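Local coordinates for NLP/P60 family protein (Bacillus cereus ATCC 10987, PDB 3H41), which is a cysteine peptidase that probably hydrolyses gamma-D-glutamyl-L-lysine bonds in murein peptides, releasing L-Ala-gamma-D-Glu during cell-wall degradation, at residues Ser24-Pro27 with Ile28-Pro31; Ser152-Thr155 with Ile156-Arg159; Ala259-Gln262 with Gly263-Ser266. All blocks are in the same frame, centred on the assembly; numbering follows the deposited sequence. Where two conformers were deposited one is given.

Interaction 1 of 3, residues Ser24-Pro27 with Ile28-Pro31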
ATOM      1  N   SER A  24     -11.812  15.323  -9.525  1.00 20.18           N
ATOM      2  CA  SER A  24     -11.552  16.171  -8.352  1.00 19.79           C
ATOM      3  C   SER A  24     -10.096  16.593  -8.258  1.00 18.90           C
ATOM      4  O   SER A  24      -9.659  17.056  -7.211  1.00 23.43           O
ATOM      5  CB  SER A  24     -11.934  15.417  -7.077  1.00 21.74           C
ATOM      6  OG  SER A  24     -13.340  15.255  -7.070  1.00 26.47           O
ATOM      7  N   LEU A  25      -9.347  16.453  -9.339  1.00 14.93           N
ATOM      8  CA  LEU A  25      -7.901  16.741  -9.281  1.00 15.05           C
ATOM      9  C   LEU A  25      -7.667  18.246  -9.214  1.00 15.68           C
ATOM     10  O   LEU A  25      -8.353  18.998  -9.883  1.00 15.79           O
ATOM     11  CB  LEU A  25      -7.198  16.264 -10.550  1.00 17.56           C
ATOM     12  CG  LEU A  25      -7.080  14.789 -10.906  1.00 22.88           C
ATOM     13  CD1 LEU A  25      -6.478  14.640 -12.296  1.00 17.65           C
ATOM     14  CD2 LEU A  25      -6.210  14.088  -9.921  1.00 16.80           C
ATOM     15  N   ARG A  26      -6.683  18.687  -8.447  1.00 11.80           N
ATOM     16  CA  ARG A  26      -6.078  19.999  -8.660  1.00 10.31           C
ATOM     17  C   ARG A  26      -4.976  19.888  -9.696  1.00 15.21           C
ATOM     18  O   ARG A  26      -4.468  18.790  -9.959  1.00 15.89           O
ATOM     19  CB  ARG A  26      -5.448  20.486  -7.361  1.00 11.86           C
ATOM     20  CG  ARG A  26      -6.376  20.571  -6.192  1.00 12.63           C
ATOM     21  CD  ARG A  26      -5.538  20.708  -4.911  1.00 13.03           C
ATOM     22  NE  ARG A  26      -4.750  19.511  -4.667  1.00 11.18           N
ATOM     23  CZ  ARG A  26      -4.051  19.283  -3.566  1.00 11.45           C
ATOM     24  NH1 ARG A  26      -3.985  20.198  -2.595  1.00 10.85           N
ATOM     25  NH2 ARG A  26      -3.424  18.117  -3.434  1.00 14.47           N
ATOM     26  N   PRO A  27      -4.518  21.031 -10.229  1.00 15.12           N
ATOM     27  CA  PRO A  27      -3.397  20.966 -11.164  1.00 16.09           C
ATOM     28  C   PRO A  27      -2.144  20.293 -10.572  1.00 16.23           C
ATOM     29  O   PRO A  27      -1.472  19.557 -11.267  1.00 16.43           O
ATOM     30  CB  PRO A  27      -3.137  22.422 -11.508  1.00 17.74           C
ATOM     31  CG  PRO A  27      -4.475  23.090 -11.342  1.00 17.37           C
ATOM     32  CD  PRO A  27      -5.190  22.354 -10.242  1.00 17.60           C
ATOM     33  N   ILE A  28      -1.856  20.532  -9.291  1.00 14.61           N
ATOM     34  CA  ILE A  28      -0.721  19.884  -8.614  1.00 13.80           C
ATOM     35  C   ILE A  28      -0.890  18.359  -8.520  1.00 11.96           C
ATOM     36  O   ILE A  28       0.077  17.666  -8.324  1.00 12.93           O
ATOM     37  CB  ILE A  28      -0.505  20.470  -7.185  1.00 13.31           C
ATOM     38  CG1 ILE A  28       0.945  20.253  -6.732  1.00 16.22           C
ATOM     39  CG2 ILE A  28      -1.576  19.959  -6.199  1.00 11.24           C
ATOM     40  CD1 ILE A  28       1.392  21.271  -5.666  1.00 14.91           C
ATOM     41  N   ASP A  29      -2.106  17.838  -8.677  1.00 12.25           N
ATOM     42  CA  ASP A  29      -2.312  16.393  -8.578  1.00 12.23           C
ATOM     43  C   ASP A  29      -2.142  15.622  -9.896  1.00 12.05           C
ATOM     44  O   ASP A  29      -2.199  14.380  -9.915  1.00 10.71           O
ATOM     45  CB  ASP A  29      -3.679  16.075  -8.012  1.00 14.22           C
ATOM     46  CG  ASP A  29      -3.911  16.721  -6.702  1.00 15.11           C
ATOM     47  OD1 ASP A  29      -3.058  16.507  -5.810  1.00 11.29           O
ATOM     48  OD2 ASP A  29      -4.909  17.478  -6.599  1.00 11.56           O
ATOM     49  N   VAL A  30      -1.901  16.348 -10.971  1.00 12.65           N
ATOM     50  CA  VAL A  30      -1.820  15.775 -12.312  1.00 13.93           C
ATOM     51  C   VAL A  30      -0.816  14.647 -12.403  1.00 14.09           C
ATOM     52  O   VAL A  30      -1.145  13.605 -12.969  1.00 13.56           O
ATOM     53  CB  VAL A  30      -1.602  16.866 -13.402  1.00 16.39           C
ATOM     54  CG1 VAL A  30      -1.174  16.249 -14.751  1.00 18.91           C
ATOM     55  CG2 VAL A  30      -2.895  17.693 -13.577  1.00 20.76           C
ATOM     56  N   PRO A  31       0.379  14.793 -11.780  1.00 12.95           N
ATOM     57  CA  PRO A  31       1.348  13.688 -11.883  1.00 12.09           C
ATOM     58  C   PRO A  31       0.948  12.368 -11.172  1.00 12.12           C
ATOM     59  O   PRO A  31       1.532  11.313 -11.442  1.00 12.28           O
ATOM     60  CB  PRO A  31       2.629  14.262 -11.279  1.00 14.52           C
ATOM     61  CG  PRO A  31       2.434  15.736 -11.164  1.00 16.43           C
ATOM     62  CD  PRO A  31       0.984  16.032 -11.236  1.00 17.10           C
TER
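Arg26 and Asp29 meet across a tight turn, guanidinium edge to carboxylate, the planes 28° apart and so nearly coplanar. The contact is a side-on, two-nitrogen salt bridge: NE donates to Asp29 OD2 at 2.8 Å, almost straight at 173°, and NH2 to Asp29 OD1 on its syn lone pair at 2.9 Å. The backbone N of Arg26 also donates to Asp29 OD2, at 2.8 Å, on the anti lone pair, so this oxygen is held by main chain and side chain of one residue. The shape of the arginine allows it. CG stands anti to the carbonyl carbon, next to the backbone N, and the bend at chi3 (-65°) turns the NE edge of the guanidinium to that same oxygen.

The carboxylate is therefore fixed in rotation as well as in place. In return, Asp29 N closes a type I turn onto Arg26 O at 2.9 Å, and Val30 N follows with a longer bond to Pro27 O. Ile28 runs alongside the arginine, pointing the same way; its CG2 lies over one guanidinium face, 3.6 Å from Arg26 NE. Leu25 CD2 packs on Asp29 CB.

The turn opens the way into helix 30-33. Trp42 NE1 of helix 39-45 donates to Asp29 OD1, Arg26 NH1 reaches the Glu50 carbonyl in helix 48-56, and Trp19 of strand 15-19 touches Leu25 and Asp29.

Interaction 2 of 3, residues Ser152-Thr155 with Ile156-Arg159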
ATOM      1  N   SER A 152      11.265 -16.054 -15.648  1.00 17.81           N
ATOM      2  CA  SER A 152      12.572 -16.725 -15.654  1.00 15.47           C
ATOM      3  C   SER A 152      13.504 -16.004 -14.691  1.00 14.37           C
ATOM      4  O   SER A 152      13.211 -14.919 -14.230  1.00 13.38           O
ATOM      5  CB  SER A 152      13.178 -16.834 -17.077  1.00 20.43           C
ATOM      6  OG  SER A 152      13.492 -15.577 -17.646  1.00 15.39           O
ATOM      7  N   GLU A 153      14.603 -16.651 -14.367  1.00 15.90           N
ATOM      8  CA  GLU A 153      15.597 -16.159 -13.405  1.00 18.66           C
ATOM      9  C   GLU A 153      16.985 -16.494 -13.929  1.00 21.63           C
ATOM     10  O   GLU A 153      17.217 -17.627 -14.404  1.00 21.37           O
ATOM     11  CB  GLU A 153      15.408 -16.886 -12.086  1.00 20.35           C
ATOM     12  CG  GLU A 153      16.409 -16.486 -10.993  1.00 26.41           C
ATOM     13  CD  GLU A 153      16.201 -17.252  -9.699  1.00 35.80           C
ATOM     14  OE1 GLU A 153      15.341 -18.142  -9.663  1.00 33.94           O
ATOM     15  OE2 GLU A 153      16.911 -16.974  -8.710  1.00 49.71           O
ATOM     16  N   ASP A 154      17.906 -15.542 -13.862  1.00 18.59           N
ATOM     17  CA  ASP A 154      19.316 -15.863 -14.113  1.00 21.39           C
ATOM     18  C   ASP A 154      20.133 -15.527 -12.876  1.00 20.34           C
ATOM     19  O   ASP A 154      19.565 -15.345 -11.799  1.00 20.82           O
ATOM     20  CB  ASP A 154      19.822 -15.176 -15.371  1.00 22.72           C
ATOM     21  CG  ASP A 154      19.786 -13.656 -15.282  1.00 22.77           C
ATOM     22  OD1 ASP A 154      19.855 -13.121 -14.154  1.00 16.89           O
ATOM     23  OD2 ASP A 154      19.706 -13.008 -16.347  1.00 22.28           O
ATOM     24  N   THR A 155      21.457 -15.439 -13.016  1.00 22.68           N
ATOM     25  CA  THR A 155      22.297 -15.213 -11.865  1.00 23.12           C
ATOM     26  C   THR A 155      22.163 -13.817 -11.286  1.00 20.25           C
ATOM     27  O   THR A 155      22.512 -13.638 -10.134  1.00 24.53           O
ATOM     28  CB  THR A 155      23.812 -15.461 -12.162  1.00 23.67           C
ATOM     29  OG1 THR A 155      24.247 -14.631 -13.231  1.00 27.83           O
ATOM     30  CG2 THR A 155      24.055 -16.917 -12.531  1.00 23.95           C
ATOM     31  N   ILE A 156      21.715 -12.831 -12.069  1.00 18.73           N
ATOM     32  CA  ILE A 156      21.607 -11.466 -11.544  1.00 16.65           C
ATOM     33  C   ILE A 156      20.174 -10.895 -11.421  1.00 14.99           C
ATOM     34  O   ILE A 156      19.986  -9.841 -10.789  1.00 12.43           O
ATOM     35  CB  ILE A 156      22.498 -10.465 -12.318  1.00 19.43           C
ATOM     36  CG1 ILE A 156      22.058 -10.332 -13.786  1.00 24.54           C
ATOM     37  CG2 ILE A 156      24.023 -10.854 -12.216  1.00 18.05           C
ATOM     38  CD1 ILE A 156      22.593  -9.047 -14.470  1.00 25.67           C
ATOM     39  N   SER A 157      19.174 -11.573 -11.996  1.00 15.02           N
ATOM     40  CA  SER A 157      17.862 -10.950 -12.212  1.00 13.51           C
ATOM     41  C   SER A 157      16.694 -11.910 -12.219  1.00 14.04           C
ATOM     42  O   SER A 157      16.866 -13.121 -12.351  1.00 14.34           O
ATOM     43  CB  SER A 157      17.855 -10.180 -13.538  1.00 18.07           C
ATOM     44  OG  SER A 157      18.108 -11.049 -14.622  1.00 14.54           O
ATOM     45  N   TYR A 158      15.504 -11.348 -12.066  1.00  9.85           N
ATOM     46  CA  TYR A 158      14.277 -12.063 -12.333  1.00 11.10           C
ATOM     47  C   TYR A 158      13.667 -11.385 -13.543  1.00 12.54           C
ATOM     48  O   TYR A 158      13.710 -10.146 -13.641  1.00 12.33           O
ATOM     49  CB  TYR A 158      13.268 -11.904 -11.201  1.00 13.01           C
ATOM     50  CG  TYR A 158      13.719 -12.366  -9.841  1.00 12.25           C
ATOM     51  CD1 TYR A 158      13.891 -13.709  -9.571  1.00 18.85           C
ATOM     52  CD2 TYR A 158      13.935 -11.459  -8.820  1.00 13.19           C
ATOM     53  CE1 TYR A 158      14.292 -14.137  -8.312  1.00 19.64           C
ATOM     54  CE2 TYR A 158      14.337 -11.883  -7.541  1.00 16.17           C
ATOM     55  CZ  TYR A 158      14.511 -13.217  -7.300  1.00 14.62           C
ATOM     56  OH  TYR A 158      14.901 -13.663  -6.056  1.00 21.67           O
ATOM     57  N   ARG A 159      13.096 -12.178 -14.445  1.00 11.96           N
ATOM     58  CA  ARG A 159      12.247 -11.650 -15.493  1.00 11.06           C
ATOM     59  C   ARG A 159      10.786 -11.824 -15.122  1.00 12.25           C
ATOM     60  O   ARG A 159      10.362 -12.891 -14.612  1.00 14.19           O
ATOM     61  CB  ARG A 159      12.593 -12.363 -16.808  1.00 12.08           C
ATOM     62  CG  ARG A 159      11.967 -11.758 -18.034  1.00 19.53           C
ATOM     63  CD  ARG A 159      12.710 -12.286 -19.289  1.00 21.89           C
ATOM     64  NE  ARG A 159      12.602 -11.360 -20.393  1.00 29.55           N
ATOM     65  CZ  ARG A 159      12.273 -11.698 -21.638  1.00 38.01           C
ATOM     66  NH1 ARG A 159      12.020 -12.966 -21.952  1.00 39.37           N
ATOM     67  NH2 ARG A 159      12.214 -10.756 -22.582  1.00 23.59           N
TER
HETATM   68  O   HOH W   1      12.262 -15.411 -20.132  1.00 38.76           O
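Glu153 and Tyr158 sit opposite each other as a non-hydrogen-bonded antiparallel pair near the tip of the hairpin 147-153/157-161, and their side chains run next to each other in the same direction. Starting at CB, the glutamate passes the Ser157 carbonyl oxygen. CG then comes within 3.7 Å of Ser157 O and 4.0 Å of Tyr158 CD1. It lies trans to the main-chain nitrogen (chi1 179°) and the chain stays extended beyond it, so CD carries on along the ring and OE2 ends 3.9 Å from Tyr158 CE1, its carboxylate plane turned 47° from the ring. That oxygen has its charge partner outside the hairpin, in Lys172 NZ.

Next door, Ser152 and Arg159 form the hydrogen-bonded pair, Arg159 N donating to Ser152 O at 2.8 Å; on their face of the sheet a water bridges Ser152 OG and Arg159 NH1, while Arg159 NH2 bonds to the Asn132 carbonyl. Asp154 N donates to Ser157 O and closes the loop around Thr155 and Ile156.

The aspartate side chain folds back into that loop. Ile156 N bonds to Asp154 OD1 at 2.8 Å, making an Asx turn, and Ser157 OG donates to the same Asp154 OD1 from the opposite face of the carboxylate, also at 2.8 Å. With a weak third bond from Ser157 N, OD1 gathers three donors, which probably favours the ionised form of Asp154 and holds the Asx turn closed.

Interaction 3 of 3, residues Ala259-Gln262 with Gly263-Ser266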
ATOM      1  N   ALA A 259      -7.935   6.467  19.386  1.00 13.16           N
ATOM      2  CA  ALA A 259      -9.257   6.934  19.037  1.00 14.20           C
ATOM      3  C   ALA A 259      -9.527   8.323  19.613  1.00 13.43           C
ATOM      4  O   ALA A 259      -8.976   8.717  20.652  1.00 14.75           O
ATOM      5  CB  ALA A 259     -10.360   5.906  19.537  1.00 14.21           C
ATOM      6  N   HIS A 260     -10.385   9.046  18.935  1.00 12.89           N
ATOM      7  CA  HIS A 260     -10.832  10.370  19.386  1.00 16.77           C
ATOM      8  C   HIS A 260     -11.480  10.322  20.766  1.00 18.14           C
ATOM      9  O   HIS A 260     -11.926   9.241  21.246  1.00 16.63           O
ATOM     10  CB  HIS A 260     -11.837  10.961  18.387  1.00 18.25           C
ATOM     11  CG  HIS A 260     -11.236  11.319  17.060  1.00 21.71           C
ATOM     12  ND1 HIS A 260     -10.425  12.419  16.889  1.00 24.84           N
ATOM     13  CD2 HIS A 260     -11.345  10.740  15.842  1.00 27.76           C
ATOM     14  CE1 HIS A 260     -10.046  12.495  15.627  1.00 26.30           C
ATOM     15  NE2 HIS A 260     -10.593  11.490  14.969  1.00 27.70           N
ATOM     16  N   ASP A 261     -11.546  11.492  21.399  1.00 18.29           N
ATOM     17  CA  ASP A 261     -12.162  11.643  22.730  1.00 15.97           C
ATOM     18  C   ASP A 261     -11.595  10.661  23.755  1.00 17.49           C
ATOM     19  O   ASP A 261     -12.323   9.845  24.316  1.00 15.33           O
ATOM     20  CB  ASP A 261     -13.688  11.482  22.632  1.00 19.12           C
ATOM     21  CG  ASP A 261     -14.420  11.778  23.981  1.00 26.46           C
ATOM     22  OD1 ASP A 261     -13.821  12.422  24.898  1.00 22.27           O
ATOM     23  OD2 ASP A 261     -15.593  11.351  24.114  1.00 23.70           O
ATOM     24  N   GLN A 262     -10.281  10.731  23.966  1.00 15.02           N
ATOM     25  CA  GLN A 262      -9.611   9.990  25.019  1.00 18.26           C
ATOM     26  C   GLN A 262      -9.834   8.481  24.838  1.00 17.83           C
ATOM     27  O   GLN A 262      -9.969   7.760  25.817  1.00 20.03           O
ATOM     28  CB  GLN A 262     -10.110  10.412  26.401  1.00 21.03           C
ATOM     29  CG  GLN A 262     -10.117  11.887  26.629  1.00 24.74           C
ATOM     30  CD  GLN A 262      -8.735  12.424  26.797  1.00 21.94           C
ATOM     31  OE1 GLN A 262      -8.032  12.020  27.722  1.00 26.26           O
ATOM     32  NE2 GLN A 262      -8.325  13.330  25.905  1.00 27.50           N
ATOM     33  N   GLY A 263      -9.869   8.032  23.592  1.00 17.56           N
ATOM     34  CA  GLY A 263      -9.939   6.600  23.291  1.00 20.49           C
ATOM     35  C   GLY A 263     -11.347   6.036  23.187  1.00 19.44           C
ATOM     36  O   GLY A 263     -11.508   4.853  22.920  1.00 21.08           O
ATOM     37  N   LYS A 264     -12.357   6.881  23.351  1.00 18.18           N
ATOM     38  CA  LYS A 264     -13.754   6.444  23.374  1.00 19.17           C
ATOM     39  C   LYS A 264     -14.500   6.533  22.058  1.00 20.72           C
ATOM     40  O   LYS A 264     -15.544   5.901  21.932  1.00 21.54           O
ATOM     41  CB  LYS A 264     -14.524   7.255  24.397  1.00 19.79           C
ATOM     42  CG  LYS A 264     -13.916   7.149  25.782  1.00 21.47           C
ATOM     43  CD  LYS A 264     -14.821   7.754  26.816  1.00 26.15           C
ATOM     44  CE  LYS A 264     -14.810   9.264  26.809  1.00 34.78           C
ATOM     45  NZ  LYS A 264     -16.037   9.805  27.510  1.00 31.03           N
ATOM     46  N   GLY A 265     -14.002   7.350  21.116  1.00 17.12           N
ATOM     47  CA  GLY A 265     -14.667   7.602  19.854  1.00 15.70           C
ATOM     48  C   GLY A 265     -14.119   6.819  18.673  1.00 16.87           C
ATOM     49  O   GLY A 265     -13.632   5.704  18.823  1.00 17.13           O
ATOM     50  N   SER A 266     -14.210   7.394  17.472  1.00 17.41           N
ATOM     51  CA  SER A 266     -13.776   6.645  16.316  0.70 18.41           C
ATOM     52  C   SER A 266     -12.247   6.521  16.328  1.00 16.71           C
ATOM     53  O   SER A 266     -11.532   7.410  16.781  1.00 16.50           O
ATOM     54  CB  SER A 266     -14.271   7.274  15.019  0.70 20.82           C
ATOM     55  OG  SER A 266     -13.954   8.632  15.022  0.70 21.47           O
TER
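His260 N and Ser266 O join the two ends of a hairpin loop between strands 255-259 and 267-275, in the papain-like NlpC/P60 catalytic domain; the bond is 2.9 Å long. Within the loop the chain makes a left-handed turn, with Asp261, Gln262 and Gly263 all at positive phi.

The first shell is mostly backbone. His260 O accepts from Gly265 N at 2.8 Å, and Gly263 N bonds to Ala259 O at 3.1 Å, with a weak second bond to His260 O. Lys264 N donates to Asp261 O from above the carbonyl plane. Ala259 CB points toward the second half of the loop and rests 3.4 Å from both Gly265 O and Ser266 O. At the phi of Gly263, 89°, a CB would be jammed against Gln262 O, so the position calls for glycine.

Further out, the His260 ring stacks on His268, which lines the pocket holding D-glutamic acid; the His260 side chain itself lies about 6 Å from that ligand. The loop thus borders the active-site region. Ala259 also bonds through its backbone to Glu302.

On the outer surface Lys264 is bent at chi3 (-76°), which lays its aliphatic chain along the Asp261 carbonyl oxygen and brings CE to 3.5 Å from Asp261 OD2, while NZ stays at 3.8 Å from Asp261 OD2, a long salt bridge.

How the interactions relate
From the N terminus, interaction 1 comes first, closing the short turn that leads from the loop after strand 15-19 into helix 30-33. Interaction 2 follows in the second SH3-like domain, at the tip of the hairpin 147-153/157-161. Interaction 3 comes last, in the NlpC/P60 domain, closing the loop between strands 255-259 and 267-275. All three are local and run in series; none nests in or crosses another. They do not touch: interactions 1 and 3 have nearest atoms about 21 Å apart, while interactions 2 and 3 lie on opposite sides of the chain's centre, about 50 Å between centres. Residues 259-266 lie near bound D-glutamic acid, whereas interactions 1 and 2 lie away from the substrate and catalytic sites.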